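2-hydroxy-3-oxopropionate reductase (Polaromonas sp. JS666, PDB 4DLL) probably catalyses the NAD(P)H-dependent reduction of 2-hydroxy-3-oxopropionate (tartronate semialdehyde) to glycerate, as a member of the 3-hydroxyisobutyrate dehydrogenase family. Local coordinates at residues 53-58 with 177-182; 119-124 with 146-151; 167-172 with 190-195. One frame throughout, in Å; residues are numbered along the deposited sequence.

Interaction 1 of 3, residues 53-58 with 177-182; sequences AGYALQ and LPLLKV
With CG placed opposite the carbonyl carbon and beside the backbone N (chi1 -78°), the Tyr55 ring reaches out to helix 170-183, where Leu179 extends to meet it. Leu179 CG lies opposite its own backbone N (chi1 177°), which carries CD1 over the ring. CD1 sits 4.1 Å from the centroid of the Tyr55 ring and only 12° off the normal, a CH-pi contact close to the middle of the face; the nearest ring atom is CZ of Tyr55, 4.0 Å from CD1 of Leu179.

Val182, one turn further along the helix, brings CG2 to 4.0 Å from CE1 of Tyr55, at a slant to the ring. The same methyl also meets CB of Ala53, 4.1 Å from CG2 of Val182, so one branch of the valine touches both Ala53 and Tyr55.

The tyrosine belongs to the turn between helix 43-52 and strand 56-60 in the NAD-binding domain, which has a Rossmann-type beta-alpha-beta layout. Gly54 ends that helix in a Schellman motif with positive phi, and Tyr55 follows as the chain heads into the strand. Leu50 of helix 43-52 touches both Tyr55 and Leu179, tying together the two helices.

At the far end of the ring the phenol oxygen lies against the helix backbone. CB of Pro178 is 4.0 Å from OH of Tyr55, and N of Leu179 is 3.7 Å from the same oxygen, though no hydrogen bond forms between them.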
ATOM      1  N   ALA A  53     -31.631  -9.168   4.031  1.00 43.20           N
ATOM      2  CA  ALA A  53     -31.835  -9.803   2.727  1.00 41.31           C
ATOM      3  C   ALA A  53     -32.892 -10.902   2.809  1.00 40.86           C
ATOM      4  O   ALA A  53     -33.217 -11.568   1.812  1.00 40.62           O
ATOM      5  CB  ALA A  53     -30.525 -10.349   2.186  1.00 42.15           C
ATOM      6  N   GLY A  54     -33.429 -11.102   4.011  1.00 40.00           N
ATOM      7  CA  GLY A  54     -34.531 -12.041   4.223  1.00 40.03           C
ATOM      8  C   GLY A  54     -34.116 -13.490   4.425  1.00 40.15           C
ATOM      9  O   GLY A  54     -34.904 -14.394   4.202  1.00 39.42           O
ATOM     10  N   TYR A  55     -32.871 -13.700   4.863  1.00 39.97           N
ATOM     11  CA  TYR A  55     -32.384 -15.014   5.210  1.00 38.68           C
ATOM     12  C   TYR A  55     -32.775 -15.287   6.622  1.00 39.01           C
ATOM     13  O   TYR A  55     -32.791 -14.383   7.448  1.00 40.22           O
ATOM     14  CB  TYR A  55     -30.852 -15.070   5.120  1.00 37.93           C
ATOM     15  CG  TYR A  55     -30.309 -15.191   3.724  1.00 37.01           C
ATOM     16  CD1 TYR A  55     -29.907 -14.056   3.009  1.00 32.27           C
ATOM     17  CD2 TYR A  55     -30.201 -16.443   3.108  1.00 35.72           C
ATOM     18  CE1 TYR A  55     -29.416 -14.160   1.729  1.00 33.66           C
ATOM     19  CE2 TYR A  55     -29.706 -16.556   1.845  1.00 33.71           C
ATOM     20  CZ  TYR A  55     -29.295 -15.416   1.158  1.00 33.31           C
ATOM     21  OH  TYR A  55     -28.791 -15.552  -0.105  1.00 30.67           O
ATOM     22  N   ALA A  56     -33.053 -16.539   6.935  1.00 38.28           N
ATOM     23  CA  ALA A  56     -33.332 -16.854   8.322  1.00 38.51           C
ATOM     24  C   ALA A  56     -32.028 -17.285   9.022  1.00 38.29           C
ATOM     25  O   ALA A  56     -31.189 -17.978   8.454  1.00 38.09           O
ATOM     26  CB  ALA A  56     -34.437 -17.925   8.433  1.00 38.26           C
ATOM     27  N   LEU A  57     -31.850 -16.866  10.255  1.00 37.31           N
ATOM     28  CA  LEU A  57     -30.533 -16.995  10.833  1.00 36.89           C
ATOM     29  C   LEU A  57     -30.545 -17.708  12.162  1.00 36.39           C
ATOM     30  O   LEU A  57     -31.290 -17.302  13.057  1.00 35.73           O
ATOM     31  CB  LEU A  57     -29.936 -15.590  10.995  1.00 36.40           C
ATOM     32  CG  LEU A  57     -28.496 -15.535  11.507  1.00 34.57           C
ATOM     33  CD1 LEU A  57     -27.527 -16.158  10.472  1.00 30.83           C
ATOM     34  CD2 LEU A  57     -28.129 -14.073  11.892  1.00 30.43           C
ATOM     35  N   GLN A  58     -29.717 -18.756  12.272  1.00 36.16           N
ATOM     36  CA  GLN A  58     -29.445 -19.426  13.549  1.00 35.53           C
ATOM     37  C   GLN A  58     -28.017 -19.123  13.926  1.00 35.52           C
ATOM     38  O   GLN A  58     -27.162 -18.980  13.059  1.00 34.86           O
ATOM     39  CB  GLN A  58     -29.580 -20.956  13.452  1.00 35.09           C
ATOM     40  CG  GLN A  58     -30.754 -21.535  12.638  1.00 39.26           C
ATOM     41  CD  GLN A  58     -32.136 -21.091  13.156  1.00 41.90           C
ATOM     42  OE1 GLN A  58     -32.399 -21.067  14.384  1.00 41.02           O
ATOM     43  NE2 GLN A  58     -33.012 -20.719  12.226  1.00 38.85           N
ATOM     44  N   LEU A 177     -22.690 -18.006  -3.961  1.00 28.45           N
ATOM     45  CA  LEU A 177     -22.405 -16.661  -4.357  1.00 28.39           C
ATOM     46  C   LEU A 177     -23.490 -15.695  -3.877  1.00 28.86           C
ATOM     47  O   LEU A 177     -23.146 -14.599  -3.389  1.00 27.92           O
ATOM     48  CB  LEU A 177     -22.107 -16.548  -5.885  1.00 29.12           C
ATOM     49  CG  LEU A 177     -21.586 -15.203  -6.448  1.00 28.62           C
ATOM     50  CD1 LEU A 177     -20.384 -14.678  -5.689  1.00 24.21           C
ATOM     51  CD2 LEU A 177     -21.228 -15.233  -7.982  1.00 22.25           C
ATOM     52  N   PRO A 178     -24.801 -16.096  -3.973  1.00 29.03           N
ATOM     53  CA  PRO A 178     -25.838 -15.167  -3.506  1.00 28.17           C
ATOM     54  C   PRO A 178     -25.628 -14.805  -2.026  1.00 27.78           C
ATOM     55  O   PRO A 178     -25.827 -13.639  -1.635  1.00 27.00           O
ATOM     56  CB  PRO A 178     -27.158 -15.956  -3.713  1.00 28.52           C
ATOM     57  CG  PRO A 178     -26.873 -16.811  -4.904  1.00 30.02           C
ATOM     58  CD  PRO A 178     -25.395 -17.270  -4.635  1.00 29.25           C
ATOM     59  N   LEU A 179     -25.239 -15.776  -1.184  1.00 27.28           N
ATOM     60  CA  LEU A 179     -25.001 -15.400   0.236  1.00 25.70           C
ATOM     61  C   LEU A 179     -23.796 -14.483   0.302  1.00 26.72           C
ATOM     62  O   LEU A 179     -23.817 -13.457   1.024  1.00 26.35           O
ATOM     63  CB  LEU A 179     -24.782 -16.600   1.118  1.00 26.08           C
ATOM     64  CG  LEU A 179     -24.488 -16.059   2.526  1.00 25.34           C
ATOM     65  CD1 LEU A 179     -25.802 -15.656   3.134  1.00 21.81           C
ATOM     66  CD2 LEU A 179     -23.745 -17.057   3.367  1.00 29.91           C
ATOM     67  N   LEU A 180     -22.783 -14.808  -0.526  1.00 27.06           N
ATOM     68  CA  LEU A 180     -21.578 -14.035  -0.532  1.00 28.93           C
ATOM     69  C   LEU A 180     -21.790 -12.587  -0.925  1.00 29.72           C
ATOM     70  O   LEU A 180     -21.289 -11.725  -0.230  1.00 30.55           O
ATOM     71  CB  LEU A 180     -20.485 -14.699  -1.364  1.00 29.52           C
ATOM     72  CG  LEU A 180     -19.988 -15.987  -0.689  1.00 29.25           C
ATOM     73  CD1 LEU A 180     -18.900 -16.628  -1.470  1.00 28.55           C
ATOM     74  CD2 LEU A 180     -19.616 -15.822   0.728  1.00 29.31           C
ATOM     75  N   LYS A 181     -22.558 -12.338  -2.005  1.00 30.37           N
ATOM     76  CA  LYS A 181     -22.888 -10.970  -2.467  1.00 31.44           C
ATOM     77  C   LYS A 181     -23.471 -10.056  -1.407  1.00 30.16           C
ATOM     78  O   LYS A 181     -23.328  -8.831  -1.471  1.00 32.37           O
ATOM     79  CB  LYS A 181     -23.870 -10.979  -3.645  1.00 30.28           C
ATOM     80  CG  LYS A 181     -23.620 -11.985  -4.651  1.00 33.87           C
ATOM     81  CD  LYS A 181     -22.856 -11.468  -5.819  1.00 38.28           C
ATOM     82  CE  LYS A 181     -23.343 -12.146  -7.115  1.00 40.67           C
ATOM     83  NZ  LYS A 181     -22.676 -11.567  -8.354  1.00 43.91           N
ATOM     84  N   VAL A 182     -24.182 -10.622  -0.446  1.00 30.19           N
ATOM     85  CA  VAL A 182     -24.720  -9.838   0.654  1.00 29.53           C
ATOM     86  C   VAL A 182     -23.565  -9.165   1.424  1.00 29.11           C
ATOM     87  O   VAL A 182     -23.719  -8.059   1.967  1.00 26.88           O
ATOM     88  CB  VAL A 182     -25.585 -10.733   1.606  1.00 30.78           C
ATOM     89  CG1 VAL A 182     -26.118  -9.954   2.803  1.00 32.52           C
ATOM     90  CG2 VAL A 182     -26.759 -11.329   0.878  1.00 32.78           C
TER

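Interaction 2 of 3, residues 119-124 with 146-151; sequences LFLDMA and LDTPVS
Phe120, Asp122, Leu146 and Thr148 share the backbone bonds that zip strand 119-122 to strand 144-151. The N of Leu146 donates to O of Phe120 (3.1 Å), Asp122 N to O of Leu146 (3.1 Å), and Thr148 N to O of Asp122 (2.8 Å). Asp122 O also faces the CA-H of Asp147. Past the last direct bond a water continues the pairing: it donates to O of Met123 and accepts from N of Val150.

This is the parallel pairing of a beta-alpha-beta unit, with helix 128-140 as the crossover, in the NAD-binding domain. Met123 lies just past the end of its strand, near the glycines of a probable Rossmann GxGxxG turn (Gly38, Gly40 and Gly43).

Apolar contacts gather on the face that carries Leu119, Leu121 and Leu146. CD1 of Leu146 meets CD2 of Leu119 at 3.8 Å and CD1 of Leu121 at 4.1 Å, the two leucines Leu121 and Leu146 lying side by side. Met123, built as selenomethionine, turns CG beside its backbone N (chi1 -62°) and bends again at chi3, so its chain arches across Thr148. Its CE stands 3.7 Å from OG1 of Thr148 and 3.8 Å from CG1 of Val150.

Among the polar groups, OG1 of Thr148 is buried against CG and CE of Met123 and CG of Leu121, with no hydrogen-bond partner in the model. Asp147, on the opposite face from Leu146, turns its carboxylate away from strand 119-122, toward the start of helix 194-222, where OD2 accepts from Gln196 N and OD1 from Gly193 N.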
ATOM      1  N   LEU A 119     -23.672 -26.657   2.842  1.00 35.29           N
ATOM      2  CA  LEU A 119     -22.357 -26.095   2.601  1.00 35.40           C
ATOM      3  C   LEU A 119     -21.799 -25.498   3.890  1.00 33.93           C
ATOM      4  O   LEU A 119     -22.541 -24.892   4.647  1.00 32.96           O
ATOM      5  CB  LEU A 119     -22.442 -24.958   1.560  1.00 35.74           C
ATOM      6  CG  LEU A 119     -22.045 -25.305   0.123  1.00 40.07           C
ATOM      7  CD1 LEU A 119     -23.181 -26.116  -0.573  1.00 43.85           C
ATOM      8  CD2 LEU A 119     -21.651 -24.081  -0.687  1.00 39.38           C
ATOM      9  N   PHE A 120     -20.487 -25.644   4.081  1.00 32.14           N
ATOM     10  CA  PHE A 120     -19.783 -25.057   5.178  1.00 31.56           C
ATOM     11  C   PHE A 120     -18.811 -24.011   4.651  1.00 31.91           C
ATOM     12  O   PHE A 120     -17.979 -24.323   3.851  1.00 32.66           O
ATOM     13  CB  PHE A 120     -19.053 -26.133   5.958  1.00 31.19           C
ATOM     14  CG  PHE A 120     -18.249 -25.628   7.130  1.00 30.23           C
ATOM     15  CD1 PHE A 120     -16.911 -25.274   6.966  1.00 31.94           C
ATOM     16  CD2 PHE A 120     -18.789 -25.606   8.400  1.00 33.54           C
ATOM     17  CE1 PHE A 120     -16.101 -24.842   8.047  1.00 28.47           C
ATOM     18  CE2 PHE A 120     -18.015 -25.175   9.508  1.00 35.35           C
ATOM     19  CZ  PHE A 120     -16.655 -24.788   9.322  1.00 31.54           C
ATOM     20  N   LEU A 121     -18.963 -22.772   5.112  1.00 32.09           N
ATOM     21  CA  LEU A 121     -18.153 -21.627   4.705  1.00 33.57           C
ATOM     22  C   LEU A 121     -17.241 -21.311   5.853  1.00 33.72           C
ATOM     23  O   LEU A 121     -17.727 -20.889   6.907  1.00 34.90           O
ATOM     24  CB  LEU A 121     -19.045 -20.408   4.404  1.00 32.06           C
ATOM     25  CG  LEU A 121     -19.375 -20.131   2.924  1.00 35.79           C
ATOM     26  CD1 LEU A 121     -19.812 -21.344   2.167  1.00 38.59           C
ATOM     27  CD2 LEU A 121     -20.402 -19.037   2.753  1.00 35.00           C
ATOM     28  N   ASP A 122     -15.938 -21.521   5.670  1.00 35.02           N
ATOM     29  CA  ASP A 122     -14.983 -21.106   6.683  1.00 36.81           C
ATOM     30  C   ASP A 122     -14.370 -19.754   6.389  1.00 36.80           C
ATOM     31  O   ASP A 122     -13.647 -19.576   5.413  1.00 35.12           O
ATOM     32  CB  ASP A 122     -13.908 -22.153   6.988  1.00 37.10           C
ATOM     33  CG  ASP A 122     -13.310 -21.941   8.393  1.00 43.58           C
ATOM     34  OD1 ASP A 122     -13.390 -20.775   8.905  1.00 46.64           O
ATOM     35  OD2 ASP A 122     -12.807 -22.925   9.011  1.00 48.93           O
HETATM   36  N   MSE A 123     -14.741 -18.806   7.246  1.00 39.39           N
HETATM   37  CA  MSE A 123     -14.246 -17.434   7.245  1.00 42.12           C
HETATM   38  C   MSE A 123     -13.177 -17.253   8.277  1.00 43.05           C
HETATM   39  O   MSE A 123     -12.410 -16.332   8.172  1.00 45.75           O
HETATM   40  CB  MSE A 123     -15.351 -16.460   7.590  1.00 41.41           C
HETATM   41  CG  MSE A 123     -16.449 -16.504   6.599  1.00 43.81           C
HETATM   42 SE   MSE A 123     -17.460 -14.839   6.689  1.00 51.40          SE
HETATM   43  CE  MSE A 123     -17.737 -14.708   4.612  1.00 28.78           C
ATOM     44  N   ALA A 124     -13.127 -18.096   9.290  1.00 45.52           N
ATOM     45  CA  ALA A 124     -11.990 -18.056  10.251  1.00 47.31           C
ATOM     46  C   ALA A 124     -10.595 -17.941   9.530  1.00 48.19           C
ATOM     47  O   ALA A 124     -10.436 -18.363   8.381  1.00 48.85           O
ATOM     48  CB  ALA A 124     -12.044 -19.269  11.105  1.00 47.07           C
ATOM     49  N   LEU A 146     -16.124 -24.454   1.412  1.00 31.28           N
ATOM     50  CA  LEU A 146     -15.320 -23.437   0.747  1.00 31.30           C
ATOM     51  C   LEU A 146     -14.606 -22.718   1.832  1.00 30.75           C
ATOM     52  O   LEU A 146     -15.110 -22.681   2.950  1.00 31.70           O
ATOM     53  CB  LEU A 146     -16.187 -22.381   0.099  1.00 31.19           C
ATOM     54  CG  LEU A 146     -16.796 -22.772  -1.188  1.00 34.41           C
ATOM     55  CD1 LEU A 146     -17.921 -23.574  -0.743  1.00 34.06           C
ATOM     56  CD2 LEU A 146     -17.265 -21.439  -1.716  1.00 35.74           C
ATOM     57  N   ASP A 147     -13.500 -22.073   1.492  1.00 29.20           N
ATOM     58  CA  ASP A 147     -12.783 -21.315   2.495  1.00 30.28           C
ATOM     59  C   ASP A 147     -12.884 -19.918   1.939  1.00 29.97           C
ATOM     60  O   ASP A 147     -12.449 -19.677   0.801  1.00 30.44           O
ATOM     61  CB  ASP A 147     -11.313 -21.814   2.747  1.00 29.78           C
ATOM     62  CG  ASP A 147     -10.509 -22.025   1.466  1.00 30.24           C
ATOM     63  OD1 ASP A 147     -10.871 -22.903   0.625  1.00 33.27           O
ATOM     64  OD2 ASP A 147      -9.478 -21.342   1.306  1.00 26.63           O
ATOM     65  N   THR A 148     -13.544 -19.052   2.704  1.00 28.59           N
ATOM     66  CA  THR A 148     -13.965 -17.758   2.226  1.00 28.44           C
ATOM     67  C   THR A 148     -13.612 -16.617   3.190  1.00 26.98           C
ATOM     68  O   THR A 148     -14.512 -15.927   3.726  1.00 27.57           O
ATOM     69  CB  THR A 148     -15.495 -17.743   1.827  1.00 29.15           C
ATOM     70  OG1 THR A 148     -16.328 -17.764   2.980  1.00 31.37           O
ATOM     71  CG2 THR A 148     -15.846 -18.950   0.952  1.00 29.88           C
ATOM     72  N   PRO A 149     -12.299 -16.419   3.445  1.00 25.35           N
ATOM     73  CA  PRO A 149     -11.880 -15.221   4.241  1.00 23.75           C
ATOM     74  C   PRO A 149     -12.144 -13.901   3.581  1.00 23.53           C
ATOM     75  O   PRO A 149     -12.297 -13.827   2.330  1.00 23.33           O
ATOM     76  CB  PRO A 149     -10.378 -15.403   4.393  1.00 23.91           C
ATOM     77  CG  PRO A 149     -10.014 -16.308   3.285  1.00 24.69           C
ATOM     78  CD  PRO A 149     -11.150 -17.236   3.066  1.00 23.07           C
ATOM     79  N   VAL A 150     -12.190 -12.875   4.416  1.00 22.66           N
ATOM     80  CA  VAL A 150     -12.539 -11.508   4.022  1.00 25.68           C
ATOM     81  C   VAL A 150     -11.440 -10.501   4.330  1.00 26.24           C
ATOM     82  O   VAL A 150     -10.595 -10.720   5.220  1.00 27.30           O
ATOM     83  CB  VAL A 150     -13.900 -11.040   4.616  1.00 25.27           C
ATOM     84  CG1 VAL A 150     -14.994 -12.145   4.376  1.00 23.12           C
ATOM     85  CG2 VAL A 150     -13.779 -10.676   6.122  1.00 26.61           C
ATOM     86  N   SER A 151     -11.371  -9.449   3.534  1.00 26.61           N
ATOM     87  CA  SER A 151     -10.671  -8.242   3.963  1.00 26.82           C
ATOM     88  C   SER A 151     -11.660  -7.054   3.897  1.00 28.76           C
ATOM     89  O   SER A 151     -12.673  -7.120   3.173  1.00 29.34           O
ATOM     90  CB  SER A 151      -9.413  -8.018   3.117  1.00 25.84           C
ATOM     91  OG  SER A 151      -8.645  -6.893   3.598  1.00 22.59           O
TER
HETATM   92  O   HOH W   1     -11.594 -13.651   7.177  1.00 25.99           O

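Interaction 3 of 3, residues 167-172 with 190-195; sequences GGKPAD and GPHGSG
Gly167 and Gly168 run out of strand 162-167 alongside Gly190 and Pro191, which leave strand 184-190. The amide N of Gly168 donates to O of Gly190 at 2.8 Å, with an N-H...O angle of 165°, in the carbonyl plane and on a lone pair. That carbonyl has a second neighbour, since CA of Gly167 makes a CA-H...O contact with O of Gly190 at 3.3 Å. The backbones come very close here: CA of Gly167 is 3.6 Å from N of Gly195 and 3.5 Å from O of Pro191, an approach possible because Gly167 has no side chain. From Pro191 to Ser194 the chain makes a type II beta turn closed by Ser194 N on Pro191 O, with Gly193 at positive phi and at the N-cap of helix 194-222. His188 binds the O of Gly168.

Over the turn lie the two long side chains. Lys169, itself the N-cap of helix 170-183, bends at chi2 (-60°) and again at chi4, which folds its amine back over one face of the His192 ring. NZ of Lys169 stands 3.2 Å above that plane, displaced toward the rim, and is 3.2 Å from CD2 of His192. The same nitrogen lies 3.4 Å from CB of Pro191. Lys169 also touches a crystal neighbour, so lattice packing may influence this pose.

A lysine amine so close to an imidazole would probably disfavour a proton on His192, while the more distant Asp172 carboxylate might weakly offset this.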
ATOM      1  N   GLY A 167     -11.876 -20.351  -1.707  1.00 27.76           N
ATOM      2  CA  GLY A 167     -11.168 -21.575  -2.184  1.00 27.36           C
ATOM      3  C   GLY A 167     -12.224 -22.660  -2.267  1.00 29.34           C
ATOM      4  O   GLY A 167     -13.042 -22.750  -1.353  1.00 28.79           O
ATOM      5  N   GLY A 168     -12.251 -23.449  -3.366  1.00 30.41           N
ATOM      6  CA  GLY A 168     -13.090 -24.666  -3.438  1.00 30.71           C
ATOM      7  C   GLY A 168     -13.549 -24.952  -4.859  1.00 31.79           C
ATOM      8  O   GLY A 168     -12.939 -24.472  -5.815  1.00 30.92           O
ATOM      9  N   LYS A 169     -14.660 -25.677  -4.997  1.00 32.11           N
ATOM     10  CA  LYS A 169     -15.093 -26.152  -6.318  1.00 32.71           C
ATOM     11  C   LYS A 169     -16.014 -25.102  -6.978  1.00 31.44           C
ATOM     12  O   LYS A 169     -16.710 -24.417  -6.283  1.00 31.44           O
ATOM     13  CB  LYS A 169     -15.710 -27.583  -6.211  1.00 33.09           C
ATOM     14  CG  LYS A 169     -14.743 -28.630  -5.490  1.00 36.62           C
ATOM     15  CD  LYS A 169     -13.318 -28.809  -6.260  1.00 46.95           C
ATOM     16  CE  LYS A 169     -12.059 -29.180  -5.386  1.00 47.78           C
ATOM     17  NZ  LYS A 169     -11.316 -27.971  -4.739  1.00 45.47           N
ATOM     18  N   PRO A 170     -15.985 -24.944  -8.318  1.00 31.08           N
ATOM     19  CA  PRO A 170     -16.799 -23.871  -8.913  1.00 30.85           C
ATOM     20  C   PRO A 170     -18.283 -24.003  -8.585  1.00 30.77           C
ATOM     21  O   PRO A 170     -18.880 -23.037  -8.151  1.00 30.96           O
ATOM     22  CB  PRO A 170     -16.530 -24.002 -10.418  1.00 30.36           C
ATOM     23  CG  PRO A 170     -15.221 -24.583 -10.494  1.00 31.90           C
ATOM     24  CD  PRO A 170     -15.189 -25.614  -9.351  1.00 31.78           C
ATOM     25  N   ALA A 171     -18.849 -25.200  -8.721  1.00 31.82           N
ATOM     26  CA  ALA A 171     -20.257 -25.449  -8.370  1.00 32.97           C
ATOM     27  C   ALA A 171     -20.622 -25.048  -6.947  1.00 33.39           C
ATOM     28  O   ALA A 171     -21.671 -24.481  -6.735  1.00 33.79           O
ATOM     29  CB  ALA A 171     -20.622 -26.909  -8.608  1.00 32.96           C
ATOM     30  N   ASP A 172     -19.755 -25.333  -5.972  1.00 33.65           N
ATOM     31  CA  ASP A 172     -20.029 -24.956  -4.594  1.00 34.15           C
ATOM     32  C   ASP A 172     -19.976 -23.415  -4.460  1.00 33.93           C
ATOM     33  O   ASP A 172     -20.843 -22.796  -3.808  1.00 32.76           O
ATOM     34  CB  ASP A 172     -19.022 -25.646  -3.654  1.00 35.38           C
ATOM     35  CG  ASP A 172     -19.259 -27.154  -3.531  1.00 38.66           C
ATOM     36  OD1 ASP A 172     -20.430 -27.573  -3.577  1.00 45.31           O
ATOM     37  OD2 ASP A 172     -18.294 -27.929  -3.341  1.00 45.07           O
ATOM     38  N   GLY A 190      -9.311 -20.279  -6.411  1.00 32.00           N
ATOM     39  CA  GLY A 190      -8.702 -21.587  -6.644  1.00 31.31           C
ATOM     40  C   GLY A 190      -9.435 -22.654  -5.832  1.00 31.34           C
ATOM     41  O   GLY A 190     -10.529 -22.382  -5.340  1.00 31.50           O
ATOM     42  N   PRO A 191      -8.818 -23.860  -5.671  1.00 31.05           N
ATOM     43  CA  PRO A 191      -9.378 -25.040  -4.986  1.00 29.98           C
ATOM     44  C   PRO A 191      -9.223 -24.900  -3.493  1.00 28.58           C
ATOM     45  O   PRO A 191      -8.672 -23.924  -3.054  1.00 28.47           O
ATOM     46  CB  PRO A 191      -8.536 -26.215  -5.536  1.00 30.83           C
ATOM     47  CG  PRO A 191      -7.701 -25.611  -6.660  1.00 33.36           C
ATOM     48  CD  PRO A 191      -7.505 -24.178  -6.271  1.00 30.97           C
ATOM     49  N   HIS A 192      -9.808 -25.819  -2.720  1.00 28.88           N
ATOM     50  CA  HIS A 192      -9.712 -25.809  -1.241  1.00 27.37           C
ATOM     51  C   HIS A 192      -8.366 -25.296  -0.744  1.00 27.03           C
ATOM     52  O   HIS A 192      -7.344 -25.745  -1.230  1.00 27.94           O
ATOM     53  CB  HIS A 192      -9.984 -27.187  -0.621  1.00 26.73           C
ATOM     54  CG  HIS A 192     -11.214 -27.874  -1.120  1.00 26.49           C
ATOM     55  ND1 HIS A 192     -12.483 -27.338  -1.005  1.00 26.07           N
ATOM     56  CD2 HIS A 192     -11.375 -29.095  -1.691  1.00 29.81           C
ATOM     57  CE1 HIS A 192     -13.372 -28.189  -1.496  1.00 24.39           C
ATOM     58  NE2 HIS A 192     -12.721 -29.255  -1.940  1.00 28.11           N
ATOM     59  N   GLY A 193      -8.402 -24.327   0.184  1.00 26.50           N
ATOM     60  CA  GLY A 193      -7.244 -23.738   0.834  1.00 26.50           C
ATOM     61  C   GLY A 193      -6.721 -22.524   0.118  1.00 27.65           C
ATOM     62  O   GLY A 193      -5.985 -21.753   0.704  1.00 26.54           O
ATOM     63  N   SER A 194      -7.144 -22.346  -1.137  1.00 27.60           N
ATOM     64  CA  SER A 194      -6.825 -21.156  -1.921  1.00 29.11           C
ATOM     65  C   SER A 194      -7.265 -19.787  -1.331  1.00 28.83           C
ATOM     66  O   SER A 194      -6.556 -18.788  -1.479  1.00 29.98           O
ATOM     67  CB  SER A 194      -7.452 -21.302  -3.298  1.00 30.07           C
ATOM     68  OG  SER A 194      -6.586 -22.010  -4.143  1.00 32.34           O
ATOM     69  N   GLY A 195      -8.421 -19.753  -0.672  1.00 28.47           N
ATOM     70  CA  GLY A 195      -8.924 -18.563  -0.047  1.00 26.64           C
ATOM     71  C   GLY A 195      -7.985 -18.268   1.089  1.00 27.39           C
ATOM     72  O   GLY A 195      -7.518 -17.146   1.214  1.00 25.50           O
TER

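Overall arrangement
All three contacts belong to or border the nucleotide-binding domain. Interaction 2 lies nearest the centre of the chain and pairs neighbouring strands of the mixed sheet. Interaction 1, centred 14 Å away, meets it through Leu179 and Leu180 packing on Leu121, which seats helix 170-183 against the sheet. Interaction 3 is 10 Å from interaction 2 and joined to it by a probable hydrogen bond between Gly167 N and Asp147 O. Along the chain, interaction 2 is nested within interaction 1 and precedes interaction 3, whereas 1 and 3 alternate and share helix 170-183. Through its carboxylate Asp147 also links the sheet to the start of helix 194-222, which leads out to the helical C-terminal part.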